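Local coordinates for protein Exo-1,5-alpha-L-arabinofuranobiosidase (Gibberella zeae, PDB 2YDT) that probably hydrolyses alpha-L-arabinofuranosidic linkages, releasing arabinobiose units from the ends of alpha-1,5-linked arabinan chains, at residues Y30-E35 with Q87-E92; T104-G109 with V123-D128. All blocks are in the same frame, centred on the assembly; numbering follows the deposited sequence.

Contact 1 (Y30-E35 with Q87-E92). With AHR (alpha-L-arabinofuranose), chain C; SO4 (sulfate ion), chain H.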
loop_
_atom_site.group_PDB
_atom_site.type_symbol
_atom_site.label_atom_id
_atom_site.label_comp_id
_atom_site.label_asym_id
_atom_site.label_seq_id
_atom_site.Cartn_x
_atom_site.Cartn_y
_atom_site.Cartn_z
ATOM N N TYR A 30 -6.362 6.764 1.118
ATOM C CA TYR A 30 -5.228 5.855 1.420
ATOM C C TYR A 30 -5.530 4.884 2.537
ATOM O O TYR A 30 -4.853 4.863 3.571
ATOM C CB TYR A 30 -3.929 6.668 1.687
ATOM C CG TYR A 30 -2.654 5.978 1.235
ATOM C CD1 TYR A 30 -1.962 6.422 0.093
ATOM C CD2 TYR A 30 -2.109 4.920 1.960
ATOM C CE1 TYR A 30 -0.807 5.835 -0.330
ATOM C CE2 TYR A 30 -0.939 4.309 1.542
ATOM C CZ TYR A 30 -0.275 4.777 0.415
ATOM O OH TYR A 30 0.903 4.175 -0.014
ATOM N N ALA A 31 -6.533 4.029 2.338
ATOM C CA ALA A 31 -6.938 3.041 3.335
ATOM C C ALA A 31 -6.003 1.836 3.334
ATOM O O ALA A 31 -5.596 1.365 2.277
ATOM C CB ALA A 31 -8.409 2.566 3.071
ATOM N N ARG A 32 -5.730 1.338 4.541
ATOM C CA ARG A 32 -4.896 0.146 4.731
ATOM C C ARG A 32 -5.431 -0.743 5.830
ATOM O O ARG A 32 -5.693 -0.242 6.950
ATOM C CB ARG A 32 -3.438 0.559 5.043
ATOM C CG ARG A 32 -2.708 1.153 3.844
ATOM C CD ARG A 32 -2.408 0.138 2.780
ATOM N NE ARG A 32 -1.574 0.634 1.702
ATOM C CZ ARG A 32 -2.007 1.152 0.560
ATOM N NH1 ARG A 32 -3.281 1.360 0.324
ATOM N NH2 ARG A 32 -1.141 1.455 -0.369
ATOM N N PRO A 33 -5.523 -2.074 5.561
ATOM C CA PRO A 33 -5.966 -3.039 6.579
ATOM C C PRO A 33 -4.851 -3.957 7.040
ATOM O O PRO A 33 -3.818 -4.074 6.387
ATOM C CB PRO A 33 -6.944 -3.904 5.796
ATOM C CG PRO A 33 -6.322 -4.021 4.478
ATOM C CD PRO A 33 -5.542 -2.705 4.234
ATOM N N LEU A 34 -5.086 -4.571 8.181
ATOM C CA LEU A 34 -4.140 -5.578 8.725
ATOM C C LEU A 34 -4.873 -6.645 9.514
ATOM O O LEU A 34 -5.708 -6.321 10.367
ATOM C CB LEU A 34 -3.114 -4.880 9.632
ATOM C CG LEU A 34 -2.112 -5.769 10.374
ATOM C CD1 LEU A 34 -1.151 -6.426 9.360
ATOM C CD2 LEU A 34 -1.320 -5.023 11.492
ATOM N N GLU A 35 -4.526 -7.914 9.268
ATOM C CA GLU A 35 -5.029 -9.014 10.124
ATOM C C GLU A 35 -3.945 -9.436 11.107
ATOM O O GLU A 35 -2.851 -9.818 10.675
ATOM C CB GLU A 35 -5.447 -10.226 9.290
ATOM C CG GLU A 35 -6.126 -11.324 10.114
ATOM C CD GLU A 35 -6.520 -12.556 9.286
ATOM O OE1 GLU A 35 -5.652 -13.054 8.547
ATOM O OE2 GLU A 35 -7.676 -13.004 9.409
ATOM N N GLN A 87 0.276 8.386 3.554
ATOM C CA GLN A 87 0.733 7.043 3.161
ATOM C C GLN A 87 1.059 6.085 4.299
ATOM O O GLN A 87 2.101 5.438 4.286
ATOM C CB GLN A 87 1.904 7.191 2.175
ATOM C CG GLN A 87 1.500 7.986 0.912
ATOM C CD GLN A 87 2.460 9.074 0.481
ATOM O OE1 GLN A 87 3.638 9.079 0.856
ATOM N NE2 GLN A 87 1.970 10.005 -0.333
ATOM N N PRO A 88 0.104 5.920 5.238
ATOM C CA PRO A 88 0.255 4.948 6.291
ATOM C C PRO A 88 0.266 3.523 5.759
ATOM O O PRO A 88 -0.323 3.234 4.709
ATOM C CB PRO A 88 -0.976 5.192 7.176
ATOM C CG PRO A 88 -2.016 5.625 6.176
ATOM C CD PRO A 88 -1.235 6.500 5.205
ATOM N N GLN A 89 0.968 2.647 6.467
ATOM C CA GLN A 89 1.040 1.200 6.101
ATOM C C GLN A 89 1.164 0.407 7.392
ATOM O O GLN A 89 2.069 0.629 8.187
ATOM C CB GLN A 89 2.186 0.930 5.119
ATOM C CG GLN A 89 2.360 -0.546 4.753
ATOM C CD GLN A 89 1.243 -1.036 3.873
ATOM O OE1 GLN A 89 0.722 -2.163 4.095
ATOM N NE2 GLN A 89 0.859 -0.263 2.921
ATOM N N LEU A 90 0.243 -0.523 7.617
ATOM C CA LEU A 90 0.275 -1.384 8.796
ATOM C C LEU A 90 0.886 -2.728 8.440
ATOM O O LEU A 90 0.659 -3.274 7.335
ATOM C CB LEU A 90 -1.152 -1.609 9.333
ATOM C CG LEU A 90 -1.845 -0.355 9.895
ATOM C CD1 LEU A 90 -3.345 -0.634 10.125
ATOM C CD2 LEU A 90 -1.140 0.020 11.233
ATOM N N TYR A 91 1.578 -3.334 9.403
ATOM C CA TYR A 91 2.309 -4.584 9.159
ATOM C C TYR A 91 2.518 -5.280 10.506
ATOM O O TYR A 91 2.842 -4.639 11.504
ATOM C CB TYR A 91 3.676 -4.269 8.550
ATOM C CG TYR A 91 4.522 -5.483 8.276
ATOM C CD1 TYR A 91 4.200 -6.319 7.227
ATOM C CD2 TYR A 91 5.609 -5.800 9.079
ATOM C CE1 TYR A 91 4.905 -7.468 6.969
ATOM C CE2 TYR A 91 6.364 -6.937 8.806
ATOM C CZ TYR A 91 6.008 -7.767 7.770
ATOM O OH TYR A 91 6.719 -8.937 7.498
ATOM N N GLU A 92 2.360 -6.584 10.546
ATOM C CA GLU A 92 2.641 -7.338 11.772
ATOM C C GLU A 92 3.943 -8.109 11.617
ATOM O O GLU A 92 4.107 -8.887 10.657
ATOM C CB GLU A 92 1.487 -8.315 12.050
ATOM C CG GLU A 92 1.642 -9.131 13.346
ATOM C CD GLU A 92 0.614 -10.261 13.463
ATOM O OE1 GLU A 92 0.573 -11.153 12.569
ATOM O OE2 GLU A 92 -0.132 -10.270 14.453
HETATM O O5 AHR C . -1.053 10.110 -0.471
HETATM C C5 AHR C . -1.367 11.473 -0.803
HETATM C C4 AHR C . -0.899 11.831 -2.193
HETATM O O4 AHR C . 0.506 11.765 -2.331
HETATM C C3 AHR C . -1.192 13.295 -2.569
HETATM O O3 AHR C . -2.559 13.519 -2.997
HETATM C C2 AHR C . -0.250 13.500 -3.730
HETATM O O2 AHR C . 0.189 14.851 -3.935
HETATM C C1 AHR C . 0.906 12.599 -3.387
HETATM S S SO4 H . 5.288 -10.988 5.488
HETATM O O1 SO4 H . 6.504 -10.227 5.451
HETATM O O2 SO4 H . 4.234 -10.274 4.706
HETATM O O3 SO4 H . 5.530 -12.324 4.960
HETATM O O4 SO4 H . 4.815 -11.173 6.849
HETATM O O HOH W 1 2.327 3.515 2.166
HETATM O O HOH W 2 -1.650 -2.247 5.920
HETATM O O HOH W 3 -1.453 -12.135 11.272
#
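Tyr30 lays the face of its ring on the backbone of Gln87. Gln87 CA stands 3.6 Å from the centroid of the Tyr30 ring and 13° off the ring normal, a CH-pi contact, while Gln87 CB and CG run on beneath the CZ and CE1 side. At the ring edge, Tyr30 CE2 comes within 3.4 Å of Pro88 O, a buried carbonyl oxygen with no hydrogen-bonding partner in the model. A water links Tyr30 to Gln87, accepting from Tyr30 OH at 2.7 Å and donating to Gln87 O at 2.9 Å. A bend at chi2 carries the Gln87 amide nitrogen to the sugar, where NE2 donates to O5 of the arabinofuranose at 3.0 Å, and Glu156 N holds Gln87 OE1.

Arg32 is likewise bent at chi2. This sets the guanidinium against the Tyr30 ring, whose CE2 lies over the centre of the guanidinium plane; NH1 donates to Ala31 O, and NH2 is bonded to Thr324. Farther along, Leu34 and Leu90 supply an apolar patch. With CG of Leu34 anti to the backbone N (chi1 176°), CD1 reaches over the other strand to 3.7 Å from Glu92 N, and Leu34 CB meets Leu90 CB at 3.8 Å. At the far end another water donates to both Glu35 O and Glu92 OE1, while Ser37 N binds Glu92 OE2.

The strand axes run nearly parallel (6°) but stay 6.5 Å apart, without a clear direct hydrogen bond. Such spacing fits the innermost strands of adjacent blades in a six-bladed beta-propeller, whose Tyr30 and Gln87 ends line the arabinofuranose pocket.

Contact 2 (T104-G109 with V123-D128); sequences TVLCSG and VYASRD
Thr104, just ahead of the strand, packs on Ala125 at the open end of a beta-hairpin in which strand 105-111 runs antiparallel to strand 119-126 within one four-stranded propeller blade. Its CG2, anti to the backbone N, lies 3.8 Å from Ala125 CB, while OG1 turns to Pro101 O. Val105 and Ser126 form a hydrogen-bonded pair: Val105 N donates to Ser126 O at 3.0 Å, and Ser126 N returns the bond to Val105 O at 2.7 Å.

Leu106, on the face it shares with Ala125 and Val123, belongs to a non-hydrogen-bonded pair with Ala125. Its chi1 of -58° sets CG beside the backbone N, and CD2 then rests 3.8 Å from Ala125 CB and 4.1 Å from Val123 CG1. Leu159 and Leu166 of the next blade pack against Leu106. Cys107, on the other face, pairs with Tyr124: Cys107 N to Tyr124 O and Tyr124 N to Cys107 O are both 2.9 Å and nearly straight (167° and 165°). The Tyr124 ring turns away toward Thr78 N, which binds its OH, and meets Phe135 edge-to-face. Ser108 faces Val123 in the last pair; its OG bonds to Glu122 O and lies 4.1 Å from Val123 CG2.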
loop_
_atom_site.group_PDB
_atom_site.type_symbol
_atom_site.label_atom_id
_atom_site.label_comp_id
_atom_site.label_asym_id
_atom_site.label_seq_id
_atom_site.Cartn_x
_atom_site.Cartn_y
_atom_site.Cartn_z
ATOM N N THR A 104 4.532 -7.747 17.157
ATOM C CA THR A 104 4.575 -6.282 17.232
ATOM C C THR A 104 3.879 -5.792 15.968
ATOM O O THR A 104 4.108 -6.324 14.878
ATOM C CB THR A 104 6.023 -5.772 17.259
ATOM O OG1 THR A 104 6.705 -6.287 18.430
ATOM C CG2 THR A 104 6.079 -4.247 17.255
ATOM N N VAL A 105 3.057 -4.775 16.112
ATOM C CA VAL A 105 2.436 -4.091 14.980
ATOM C C VAL A 105 3.235 -2.861 14.617
ATOM O O VAL A 105 3.550 -2.050 15.477
ATOM C CB VAL A 105 0.993 -3.694 15.275
ATOM C CG1 VAL A 105 0.361 -2.979 14.007
ATOM C CG2 VAL A 105 0.177 -4.924 15.655
ATOM N N LEU A 106 3.634 -2.754 13.341
ATOM C CA LEU A 106 4.275 -1.575 12.848
ATOM C C LEU A 106 3.259 -0.719 12.059
ATOM O O LEU A 106 2.368 -1.215 11.373
ATOM C CB LEU A 106 5.437 -1.916 11.932
ATOM C CG LEU A 106 6.562 -2.771 12.498
ATOM C CD1 LEU A 106 7.737 -2.879 11.489
ATOM C CD2 LEU A 106 7.024 -2.249 13.850
ATOM N N CYS A 107 3.427 0.584 12.197
ATOM C CA CYS A 107 2.763 1.572 11.327
ATOM C C CYS A 107 3.863 2.435 10.759
ATOM O O CYS A 107 4.546 3.159 11.507
ATOM C CB CYS A 107 1.768 2.419 12.116
ATOM S SG CYS A 107 0.793 3.525 10.977
ATOM N N SER A 108 4.098 2.349 9.447
ATOM C CA SER A 108 4.976 3.262 8.781
ATOM C C SER A 108 4.144 4.291 8.040
ATOM O O SER A 108 2.993 4.073 7.784
ATOM C CB SER A 108 5.906 2.485 7.826
ATOM O OG SER A 108 6.871 3.333 7.242
ATOM N N GLY A 109 4.725 5.436 7.745
ATOM C CA GLY A 109 4.045 6.513 7.052
ATOM C C GLY A 109 4.950 7.716 6.985
ATOM O O GLY A 109 6.088 7.670 7.487
ATOM N N VAL A 123 8.968 4.827 11.179
ATOM C CA VAL A 123 8.347 3.606 11.709
ATOM C C VAL A 123 7.950 3.822 13.165
ATOM O O VAL A 123 8.786 4.228 13.966
ATOM C CB VAL A 123 9.245 2.338 11.575
ATOM C CG1 VAL A 123 8.641 1.098 12.238
ATOM C CG2 VAL A 123 9.527 2.074 10.110
ATOM N N TYR A 124 6.693 3.512 13.472
ATOM C CA TYR A 124 6.125 3.462 14.833
ATOM C C TYR A 124 5.723 2.012 15.105
ATOM O O TYR A 124 5.424 1.231 14.183
ATOM C CB TYR A 124 4.881 4.394 14.955
ATOM C CG TYR A 124 5.258 5.837 15.144
ATOM C CD1 TYR A 124 5.754 6.584 14.090
ATOM C CD2 TYR A 124 5.197 6.446 16.404
ATOM C CE1 TYR A 124 6.173 7.923 14.283
ATOM C CE2 TYR A 124 5.589 7.729 16.598
ATOM C CZ TYR A 124 6.078 8.485 15.566
ATOM O OH TYR A 124 6.506 9.788 15.801
ATOM N N ALA A 125 5.706 1.633 16.381
ATOM C CA ALA A 125 5.406 0.259 16.771
ATOM C C ALA A 125 4.454 0.202 17.936
ATOM O O ALA A 125 4.459 1.095 18.776
ATOM C CB ALA A 125 6.681 -0.493 17.148
ATOM N N SER A 126 3.593 -0.814 17.927
ATOM C CA SER A 126 2.674 -1.111 19.031
ATOM C C SER A 126 2.998 -2.492 19.586
ATOM O O SER A 126 3.020 -3.482 18.846
ATOM C CB SER A 126 1.192 -1.061 18.599
ATOM O OG SER A 126 0.373 -1.513 19.694
ATOM N N ARG A 127 3.216 -2.542 20.906
ATOM C CA ARG A 127 3.527 -3.786 21.616
ATOM C C ARG A 127 2.274 -4.380 22.273
ATOM O O ARG A 127 2.365 -5.393 22.978
ATOM C CB ARG A 127 4.584 -3.514 22.697
ATOM C CG ARG A 127 5.922 -3.039 22.163
ATOM C CD ARG A 127 6.869 -2.682 23.292
ATOM N NE ARG A 127 8.234 -2.325 22.892
ATOM C CZ ARG A 127 9.209 -3.201 22.651
ATOM N NH1 ARG A 127 9.002 -4.495 22.761
ATOM N NH2 ARG A 127 10.411 -2.776 22.342
ATOM N N ASP A 128 1.114 -3.778 22.036
ATOM C CA ASP A 128 -0.123 -4.217 22.671
ATOM C C ASP A 128 -1.274 -4.323 21.638
ATOM O O ASP A 128 -2.426 -4.116 21.973
ATOM C CB ASP A 128 -0.486 -3.316 23.864
ATOM C CG ASP A 128 -0.589 -1.847 23.501
ATOM O OD1 ASP A 128 -0.709 -1.541 22.270
ATOM O OD2 ASP A 128 -0.512 -0.988 24.430
#

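Overall arrangement
After strand 11-17, paired with strand 354-360 in another sheet, the chain lays down strand 28-35 and adds strands 41-47, 57-62 and 70-75 outward to complete one four-stranded sheet. It returns to the centre as strand 87-92, and contact 1 closes this loop of 51 residues, joining one blade to the next. Contact 2 follows in series, closing a hairpin across 13 residues; the two neither nest nor cross. They are coupled because strand 87-92 is the sheet neighbour of 105-111: Tyr91 O lies 2.7 Å from Leu106 N, a probable hydrogen bond. Their centres are about 10 Å apart, and about 7 Å and 15 Å from the chain centre, tracing a path outward.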